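Local atomic coordinates of extracellular ligand-binding receptor (Desulfitobacterium hafniense, PDB entry 4Q6B), a protein that probably serves as the extracellular substrate-binding component of an amino-acid ABC transporter, and binds leucine between its two alpha/beta lobes. Residues A[11-24]-A[69-83]. Sequence-based numbering, arbitrary orientation.
With LEU (leucine), chain B; EDO (1,2-ethanediol), chain F.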
# COMPACT_ATOMS: atom_id res chain seq x y z
N ILE A 11 -25.88 -9.82 0.64
CA ILE A 11 -24.95 -9.43 1.70
C ILE A 11 -24.00 -8.31 1.34
O ILE A 11 -23.72 -8.08 0.17
CB ILE A 11 -24.15 -10.63 2.31
CG1 ILE A 11 -23.08 -11.13 1.37
CG2 ILE A 11 -25.10 -11.77 2.76
CD1 ILE A 11 -22.19 -12.15 2.07
N PHE A 12 -23.51 -7.62 2.37
CA PHE A 12 -22.81 -6.37 2.16
C PHE A 12 -21.41 -6.33 2.77
O PHE A 12 -21.17 -6.78 3.91
CB PHE A 12 -23.67 -5.27 2.81
CG PHE A 12 -25.04 -5.15 2.23
CD1 PHE A 12 -25.23 -4.41 1.08
CD2 PHE A 12 -26.12 -5.79 2.82
CE1 PHE A 12 -26.49 -4.31 0.54
CE2 PHE A 12 -27.38 -5.69 2.25
CZ PHE A 12 -27.56 -4.93 1.12
N ILE A 13 -20.49 -5.76 2.00
CA ILE A 13 -19.17 -5.37 2.52
C ILE A 13 -19.10 -3.85 2.48
O ILE A 13 -19.45 -3.26 1.45
CB ILE A 13 -18.04 -5.97 1.65
CG1 ILE A 13 -18.04 -7.48 1.82
CG2 ILE A 13 -16.67 -5.39 2.04
CD1 ILE A 13 -16.97 -8.18 0.92
N GLY A 14 -18.72 -3.24 3.60
CA GLY A 14 -18.46 -1.78 3.64
C GLY A 14 -17.11 -1.41 3.02
O GLY A 14 -16.13 -2.17 3.08
N VAL A 15 -17.03 -0.23 2.40
CA VAL A 15 -15.74 0.24 1.86
C VAL A 15 -15.63 1.71 2.27
O VAL A 15 -16.55 2.49 2.03
CB VAL A 15 -15.64 0.14 0.32
CG1 VAL A 15 -14.24 0.57 -0.13
CG2 VAL A 15 -16.03 -1.33 -0.18
N ALA A 16 -14.48 2.08 2.84
CA ALA A 16 -14.21 3.47 3.24
C ALA A 16 -12.95 3.92 2.47
O ALA A 16 -11.88 3.29 2.61
CB ALA A 16 -13.96 3.53 4.74
N TRP A 17 -13.07 4.99 1.66
CA TRP A 17 -11.98 5.41 0.77
C TRP A 17 -12.20 6.84 0.38
O TRP A 17 -13.33 7.30 0.44
CB TRP A 17 -12.01 4.56 -0.53
CG TRP A 17 -10.74 4.55 -1.33
CD1 TRP A 17 -10.54 5.17 -2.52
CD2 TRP A 17 -9.54 3.81 -1.04
NE1 TRP A 17 -9.24 4.89 -2.99
CE2 TRP A 17 -8.63 4.06 -2.09
CE3 TRP A 17 -9.17 2.95 0.02
CZ2 TRP A 17 -7.35 3.46 -2.13
CZ3 TRP A 17 -7.90 2.37 -0.02
CH2 TRP A 17 -7.01 2.64 -1.08
N PRO A 18 -11.13 7.56 0.00
CA PRO A 18 -11.38 8.93 -0.46
C PRO A 18 -11.78 8.89 -1.94
O PRO A 18 -11.03 9.34 -2.82
CB PRO A 18 -10.03 9.63 -0.26
CG PRO A 18 -9.21 8.70 0.58
CD PRO A 18 -9.70 7.33 0.29
N PHE A 19 -12.98 8.37 -2.20
CA PHE A 19 -13.42 8.08 -3.56
C PHE A 19 -13.41 9.30 -4.47
O PHE A 19 -12.91 9.25 -5.62
CB PHE A 19 -14.84 7.47 -3.58
CG PHE A 19 -14.90 6.04 -3.09
CD1 PHE A 19 -14.40 5.01 -3.90
CD2 PHE A 19 -15.47 5.73 -1.86
CE1 PHE A 19 -14.46 3.69 -3.47
CE2 PHE A 19 -15.53 4.42 -1.42
CZ PHE A 19 -15.01 3.38 -2.22
N ALA A 20 -13.98 10.40 -4.00
CA ALA A 20 -14.10 11.56 -4.87
C ALA A 20 -12.79 12.28 -5.19
O ALA A 20 -12.65 12.90 -6.26
CB ALA A 20 -15.14 12.57 -4.28
N SER A 21 -11.84 12.26 -4.27
CA SER A 21 -10.63 13.03 -4.47
C SER A 21 -9.54 12.27 -5.23
O SER A 21 -8.54 12.87 -5.66
CB SER A 21 -10.11 13.57 -3.13
OG SER A 21 -9.98 12.53 -2.21
N LEU A 22 -9.71 10.97 -5.43
CA LEU A 22 -8.68 10.18 -6.12
C LEU A 22 -9.15 9.53 -7.40
O LEU A 22 -10.17 8.81 -7.41
CB LEU A 22 -8.17 9.08 -5.19
CG LEU A 22 -7.52 9.57 -3.91
CD1 LEU A 22 -7.42 8.44 -2.97
CD2 LEU A 22 -6.16 10.17 -4.17
N ASP A 23 -8.36 9.72 -8.46
CA ASP A 23 -8.58 9.07 -9.75
C ASP A 23 -7.73 7.82 -9.83
O ASP A 23 -6.95 7.68 -10.77
CB ASP A 23 -8.13 9.99 -10.91
CG ASP A 23 -8.62 11.42 -10.77
OD1 ASP A 23 -7.77 12.34 -10.84
OD2 ASP A 23 -9.85 11.62 -10.63
N ASP A 24 -7.89 6.91 -8.88
CA ASP A 24 -6.93 5.81 -8.77
C ASP A 24 -7.47 4.44 -9.20
O ASP A 24 -6.84 3.39 -8.93
CB ASP A 24 -6.47 5.75 -7.32
CG ASP A 24 -7.61 5.46 -6.36
OD1 ASP A 24 -8.81 5.38 -6.80
OD2 ASP A 24 -7.31 5.29 -5.16
N PHE A 69 -20.34 1.93 10.13
CA PHE A 69 -20.22 0.52 9.68
C PHE A 69 -20.32 -0.45 10.85
O PHE A 69 -21.04 -1.46 10.80
CB PHE A 69 -18.90 0.27 8.94
CG PHE A 69 -18.89 0.79 7.53
CD1 PHE A 69 -20.05 0.83 6.78
CD2 PHE A 69 -17.71 1.26 6.98
CE1 PHE A 69 -20.02 1.25 5.42
CE2 PHE A 69 -17.66 1.70 5.63
CZ PHE A 69 -18.84 1.71 4.85
N ALA A 70 -19.57 -0.18 11.91
CA ALA A 70 -19.57 -1.07 13.08
C ALA A 70 -20.93 -1.24 13.74
O ALA A 70 -21.21 -2.30 14.31
CB ALA A 70 -18.53 -0.58 14.14
N ASP A 71 -21.79 -0.23 13.66
CA ASP A 71 -23.10 -0.30 14.30
C ASP A 71 -24.19 -0.87 13.37
O ASP A 71 -25.37 -0.96 13.76
CB ASP A 71 -23.50 1.10 14.78
CG ASP A 71 -24.61 1.07 15.78
OD1 ASP A 71 -25.59 1.81 15.57
OD2 ASP A 71 -24.52 0.30 16.77
N ASN A 72 -23.79 -1.28 12.17
CA ASN A 72 -24.72 -1.81 11.18
C ASN A 72 -24.57 -3.35 11.10
O ASN A 72 -23.58 -3.84 10.57
CB ASN A 72 -24.43 -1.10 9.84
CG ASN A 72 -25.35 -1.54 8.72
OD1 ASN A 72 -26.11 -2.51 8.85
ND2 ASN A 72 -25.27 -0.84 7.58
N ALA A 73 -25.56 -4.10 11.61
CA ALA A 73 -25.48 -5.56 11.68
C ALA A 73 -25.40 -6.20 10.27
O ALA A 73 -25.02 -7.37 10.11
CB ALA A 73 -26.69 -6.16 12.49
N GLY A 74 -25.76 -5.42 9.24
CA GLY A 74 -25.67 -5.89 7.88
C GLY A 74 -24.31 -5.84 7.21
O GLY A 74 -24.13 -6.38 6.12
N ILE A 75 -23.32 -5.21 7.85
CA ILE A 75 -21.98 -5.13 7.29
C ILE A 75 -21.14 -6.34 7.74
O ILE A 75 -20.95 -6.52 8.96
CB ILE A 75 -21.32 -3.80 7.73
CG1 ILE A 75 -22.15 -2.59 7.25
CG2 ILE A 75 -19.90 -3.68 7.22
CD1 ILE A 75 -22.08 -2.37 5.71
N GLN A 76 -20.65 -7.13 6.77
CA GLN A 76 -19.97 -8.40 7.09
C GLN A 76 -18.49 -8.20 7.34
O GLN A 76 -17.87 -9.01 8.04
CB GLN A 76 -20.13 -9.42 5.95
CG GLN A 76 -21.62 -9.71 5.56
CD GLN A 76 -22.46 -10.47 6.60
OE1 GLN A 76 -21.93 -11.04 7.57
NE2 GLN A 76 -23.78 -10.49 6.40
N ALA A 77 -17.96 -7.14 6.75
CA ALA A 77 -16.53 -6.78 6.80
C ALA A 77 -16.39 -5.40 6.17
O ALA A 77 -17.31 -4.91 5.48
CB ALA A 77 -15.68 -7.80 6.02
N VAL A 78 -15.26 -4.75 6.42
CA VAL A 78 -14.91 -3.45 5.81
C VAL A 78 -13.56 -3.48 5.13
O VAL A 78 -12.57 -4.01 5.67
CB VAL A 78 -14.93 -2.33 6.91
CG1 VAL A 78 -14.46 -0.93 6.38
CG2 VAL A 78 -16.32 -2.26 7.49
N ILE A 79 -13.52 -2.88 3.93
CA ILE A 79 -12.29 -2.66 3.15
C ILE A 79 -11.95 -1.19 3.35
O ILE A 79 -12.76 -0.32 3.06
CB ILE A 79 -12.50 -2.94 1.64
CG1 ILE A 79 -12.71 -4.44 1.46
CG2 ILE A 79 -11.22 -2.59 0.85
CD1 ILE A 79 -13.09 -4.82 0.05
N GLY A 80 -10.77 -0.93 3.89
CA GLY A 80 -10.31 0.44 4.10
C GLY A 80 -9.36 0.46 5.31
O GLY A 80 -9.02 -0.61 5.79
N HIS A 81 -8.91 1.65 5.75
CA HIS A 81 -9.05 2.91 5.00
C HIS A 81 -7.76 3.07 4.16
O HIS A 81 -6.93 2.13 4.09
CB HIS A 81 -9.23 4.09 5.97
CG HIS A 81 -10.51 4.03 6.76
ND1 HIS A 81 -11.41 5.08 6.80
CD2 HIS A 81 -11.05 3.05 7.53
CE1 HIS A 81 -12.45 4.75 7.54
NE2 HIS A 81 -12.26 3.52 8.00
N ARG A 82 -7.55 4.22 3.53
CA ARG A 82 -6.37 4.38 2.65
C ARG A 82 -5.20 4.88 3.48
O ARG A 82 -4.12 4.25 3.52
CB ARG A 82 -6.65 5.41 1.57
CG ARG A 82 -5.51 5.52 0.54
CD ARG A 82 -5.90 6.54 -0.56
NE ARG A 82 -4.91 6.70 -1.63
CZ ARG A 82 -4.00 7.67 -1.67
NH1 ARG A 82 -3.15 7.73 -2.70
NH2 ARG A 82 -3.94 8.56 -0.69
N ASN A 83 -5.42 5.96 4.20
CA ASN A 83 -4.30 6.61 4.88
C ASN A 83 -4.06 5.94 6.22
O ASN A 83 -5.03 5.71 6.97
CB ASN A 83 -4.62 8.10 5.17
CG ASN A 83 -4.89 8.88 3.90
OD1 ASN A 83 -6.01 8.85 3.39
ND2 ASN A 83 -3.86 9.54 3.35
N LEU B . 0.65 4.09 2.17
CA LEU B . -0.00 5.34 2.55
C LEU B . -0.38 5.33 4.03
O LEU B . -0.86 6.32 4.56
CB LEU B . -1.25 5.55 1.69
CG LEU B . -0.68 5.78 0.28
CD1 LEU B . -1.39 4.92 -0.72
CD2 LEU B . -0.66 7.24 -0.15
OXT LEU B . -0.15 4.30 4.69
C1 EDO F . -26.43 -2.78 4.97
O1 EDO F . -27.54 -3.01 5.86
C2 EDO F . -26.77 -1.64 4.02
O2 EDO F . -26.49 -0.38 4.64
O HOH W 1 -24.95 -8.55 4.92
O HOH W 2 -9.99 5.28 3.09
O HOH W 3 -5.01 5.46 -4.14
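Gly14 N and O bond to Ala77 O and Ile79 N (2.8 Å for Gly14 O to Ile79 N), two of four backbone hydrogen bonds joining the parallel strands 11-17 and 75-79; Gln76 N to Phe12 O and Ala16 N to Ile79 O are the others. CH-pi contacts add to these. Gly14 CA sits over one face of the Phe69 ring, where a side chain would collide with CE1. Ala16 CB lies over the imidazole of His81, 3.4 Å from His81 CE1, while Asp55 and Tyr94 hold the two ring nitrogens. Where strand 11-17 ends, Arg82 CB lies over the six-membered ring of Trp17, with Arg82 CG 3.6 Å from Trp17 CH2. Extended from CG to NE (chi2 178°), Arg82 carries its guanidinium between Leu22 CD1 on one face and the bound leucine's methyls on the other. Polar links finish the corner: Trp17 NE1 donates in its ring plane to the syn lone pair of Asp24 OD2 (2.9 Å), and a water joins that oxygen to Arg82 NE. A leucine replacing Trp17 would probably leave Asp24 without its indole donor and Arg82 less firmly positioned. Such loops at the C-terminal ends of parallel strands help form the interlobe ligand pocket of periplasmic binding proteins, here through Arg82 and Asn83.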